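Local coordinates for Alpha/beta hydrolase fold protein (PDB 6CY8), which is probably a hydrolase and is represented here by its carrier-protein domain, a small helical bundle of the kind that carries a 4'-phosphopantetheine prosthetic group, at residues D22-L27 / F63-T68. Residues are numbered along the deposited sequence; the frame is centred on the assembly and turned at random.
Sequences DQNTPL and FENVAT
The N-cap of helix 66-72, the last helix of this carrier-protein domain, is where Leu27 and Gln23 of segment 22-27, after helix 8-14, meet Asn65, and the junction illustrates how a capping residue can serve two masters. Toward its own helix, Asn65 turns its amide back over the first turn: with CG set between the backbone N and the carbonyl carbon (chi1 42°), OD1 accepts the N-H of Thr68 at 3.0 Å, in a nearly straight bond of 172°. Toward the loop, the same side chain offers carbon, its CB resting 3.3 Å from Thr25 O and close to Gln23 O. One backbone bond joins the segments, from Leu27 N to Glu64 O at 3.1 Å, the donor tilted from the carbonyl plane; Pro26 adds a CA-H...O contact to that same oxygen. Leu27 then lays its isobutyl group along the turn, CD1 lying 3.7 Å from Asn65 C, while its neighbours Ile32 and Leu33 continue the apolar side. The Phe63 side chain is about 13 Å from the bound 4'-phosphopantetheine. CG2 of Val66 lies against Asp22 O, and the CB atoms of Gln23 and Ala67 meet at 4.1 Å nearer solvent. The loop has its own brace, an Asx turn in which Asp22 OD1 accepts from Asn24 N, while Asp22 N donates to Thr25 OG1 at 2.9 Å. An alanine in place of Asn65 would keep the CB beside the loop carbonyls but is likely to leave the Thr68 N-H without its capping acceptor and the first helical turn freer to fray. Between the segments, then, the directional grip is concentrated at Glu64 O, with carbon packed against carbon and against carbonyl oxygens elsewhere, which suggests that van der Waals fit does much of the rest.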
ATOM      1  N   ASP B  22      40.923  14.302  14.392  1.00 73.40           N
ATOM      2  CA  ASP B  22      42.020  15.122  13.891  1.00 76.83           C
ATOM      3  C   ASP B  22      42.613  14.448  12.657  1.00 68.00           C
ATOM      4  O   ASP B  22      42.018  13.533  12.079  1.00 70.62           O
ATOM      5  CB  ASP B  22      43.073  15.355  14.985  1.00 80.12           C
ATOM      6  CG  ASP B  22      43.586  14.063  15.593  1.00 76.68           C
ATOM      7  OD1 ASP B  22      44.139  13.231  14.839  1.00 68.30           O
ATOM      8  OD2 ASP B  22      43.438  13.885  16.827  1.00 77.54           O
ATOM      9  N   GLN B  23      43.802  14.902  12.259  1.00 61.69           N
ATOM     10  CA  GLN B  23      44.481  14.376  11.083  1.00 61.00           C
ATOM     11  C   GLN B  23      45.124  13.010  11.318  1.00 64.97           C
ATOM     12  O   GLN B  23      45.613  12.396  10.358  1.00 59.76           O
ATOM     13  CB  GLN B  23      45.536  15.381  10.595  1.00 70.88           C
ATOM     14  CG  GLN B  23      46.751  15.595  11.519  1.00 73.00           C
ATOM     15  CD  GLN B  23      46.415  16.331  12.822  1.00 80.24           C
ATOM     16  OE1 GLN B  23      45.588  17.243  12.840  1.00 84.87           O
ATOM     17  NE2 GLN B  23      47.075  15.943  13.908  1.00 65.54           N
ATOM     18  N   ASN B  24      45.119  12.508  12.553  1.00 63.50           N
ATOM     19  CA  ASN B  24      45.714  11.217  12.868  1.00 64.50           C
ATOM     20  C   ASN B  24      44.704  10.171  13.288  1.00 68.19           C
ATOM     21  O   ASN B  24      45.094   9.031  13.569  1.00 71.53           O
ATOM     22  CB  ASN B  24      46.759  11.370  13.969  1.00 64.92           C
ATOM     23  CG  ASN B  24      47.958  12.113  13.498  1.00 75.39           C
ATOM     24  OD1 ASN B  24      48.272  13.190  13.995  1.00 73.42           O
ATOM     25  ND2 ASN B  24      48.629  11.556  12.485  1.00 79.24           N
ATOM     26  N   THR B  25      43.435  10.527  13.364  1.00 67.87           N
ATOM     27  CA  THR B  25      42.413   9.529  13.603  1.00 62.25           C
ATOM     28  C   THR B  25      42.402   8.542  12.435  1.00 58.17           C
ATOM     29  O   THR B  25      42.368   8.964  11.267  1.00 55.54           O
ATOM     30  CB  THR B  25      41.058  10.213  13.798  1.00 67.77           C
ATOM     31  OG1 THR B  25      41.248  11.436  14.524  1.00 64.84           O
ATOM     32  CG2 THR B  25      40.094   9.325  14.576  1.00 64.99           C
ATOM     33  N   PRO B  26      42.502   7.233  12.698  1.00 56.30           N
ATOM     34  CA  PRO B  26      42.563   6.231  11.618  1.00 57.63           C
ATOM     35  C   PRO B  26      41.195   5.975  10.992  1.00 53.69           C
ATOM     36  O   PRO B  26      40.337   5.299  11.574  1.00 47.22           O
ATOM     37  CB  PRO B  26      43.115   4.987  12.334  1.00 46.44           C
ATOM     38  CG  PRO B  26      42.746   5.178  13.779  1.00 40.15           C
ATOM     39  CD  PRO B  26      42.733   6.651  14.035  1.00 45.14           C
ATOM     40  N   LEU B  27      40.998   6.501   9.778  1.00 52.69           N
ATOM     41  CA  LEU B  27      39.684   6.473   9.131  1.00 50.19           C
ATOM     42  C   LEU B  27      39.236   5.048   8.818  1.00 56.49           C
ATOM     43  O   LEU B  27      38.104   4.663   9.132  1.00 59.51           O
ATOM     44  CB  LEU B  27      39.712   7.315   7.853  1.00 46.89           C
ATOM     45  CG  LEU B  27      40.058   8.797   8.024  1.00 43.04           C
ATOM     46  CD1 LEU B  27      40.192   9.515   6.673  1.00 36.68           C
ATOM     47  CD2 LEU B  27      39.057   9.498   8.939  1.00 42.26           C
ATOM     48  N   PHE B  63      44.280   6.489   2.225  1.00 51.54           N
ATOM     49  CA  PHE B  63      43.098   6.715   3.042  1.00 47.68           C
ATOM     50  C   PHE B  63      43.313   6.267   4.477  1.00 48.29           C
ATOM     51  O   PHE B  63      42.347   6.032   5.208  1.00 53.08           O
ATOM     52  CB  PHE B  63      41.879   6.032   2.411  1.00 47.31           C
ATOM     53  CG  PHE B  63      41.417   6.697   1.129  1.00 46.31           C
ATOM     54  CD1 PHE B  63      42.004   6.374  -0.086  1.00 43.15           C
ATOM     55  CD2 PHE B  63      40.432   7.678   1.145  1.00 41.92           C
ATOM     56  CE1 PHE B  63      41.599   6.996  -1.271  1.00 45.14           C
ATOM     57  CE2 PHE B  63      40.031   8.306  -0.038  1.00 41.51           C
ATOM     58  CZ  PHE B  63      40.621   7.963  -1.248  1.00 39.99           C
ATOM     59  N   GLU B  64      44.571   6.156   4.892  1.00 54.74           N
ATOM     60  CA  GLU B  64      44.875   5.841   6.283  1.00 54.23           C
ATOM     61  C   GLU B  64      44.267   6.871   7.226  1.00 52.76           C
ATOM     62  O   GLU B  64      43.695   6.514   8.265  1.00 51.57           O
ATOM     63  CB  GLU B  64      46.390   5.769   6.450  1.00 60.08           C
ATOM     64  CG  GLU B  64      46.908   5.401   7.825  1.00 59.75           C
ATOM     65  CD  GLU B  64      48.415   5.254   7.794  1.00 68.23           C
ATOM     66  OE1 GLU B  64      49.005   5.503   6.710  1.00 61.26           O
ATOM     67  OE2 GLU B  64      49.003   4.897   8.836  1.00 70.67           O
ATOM     68  N   ASN B  65      44.370   8.154   6.876  1.00 51.83           N
ATOM     69  CA  ASN B  65      43.820   9.238   7.682  1.00 46.77           C
ATOM     70  C   ASN B  65      43.732  10.490   6.819  1.00 45.88           C
ATOM     71  O   ASN B  65      44.072  10.477   5.630  1.00 42.15           O
ATOM     72  CB  ASN B  65      44.655   9.495   8.944  1.00 62.74           C
ATOM     73  CG  ASN B  65      46.167   9.457   8.679  1.00 61.72           C
ATOM     74  OD1 ASN B  65      46.681  10.088   7.735  1.00 48.52           O
ATOM     75  ND2 ASN B  65      46.884   8.712   9.524  1.00 60.49           N
ATOM     76  N   VAL B  66      43.275  11.581   7.453  1.00 43.00           N
ATOM     77  CA  VAL B  66      43.020  12.845   6.762  1.00 45.67           C
ATOM     78  C   VAL B  66      44.307  13.399   6.168  1.00 54.99           C
ATOM     79  O   VAL B  66      44.327  13.918   5.040  1.00 45.82           O
ATOM     80  CB  VAL B  66      42.382  13.854   7.740  1.00 56.11           C
ATOM     81  CG1 VAL B  66      41.629  14.952   6.984  1.00 53.29           C
ATOM     82  CG2 VAL B  66      41.495  13.141   8.763  1.00 48.46           C
ATOM     83  N   ALA B  67      45.403  13.303   6.928  1.00 55.61           N
ATOM     84  CA  ALA B  67      46.687  13.816   6.471  1.00 58.65           C
ATOM     85  C   ALA B  67      47.153  13.100   5.207  1.00 51.86           C
ATOM     86  O   ALA B  67      47.476  13.748   4.202  1.00 48.51           O
ATOM     87  CB  ALA B  67      47.714  13.683   7.595  1.00 57.89           C
ATOM     88  N   THR B  68      47.191  11.759   5.239  1.00 46.94           N
ATOM     89  CA  THR B  68      47.538  10.991   4.045  1.00 51.39           C
ATOM     90  C   THR B  68      46.551  11.256   2.916  1.00 57.33           C
ATOM     91  O   THR B  68      46.936  11.325   1.742  1.00 51.33           O
ATOM     92  CB  THR B  68      47.570   9.494   4.360  1.00 61.20           C
ATOM     93  OG1 THR B  68      46.348   9.110   5.007  1.00 58.67           O
ATOM     94  CG2 THR B  68      48.746   9.149   5.268  1.00 61.69           C
TER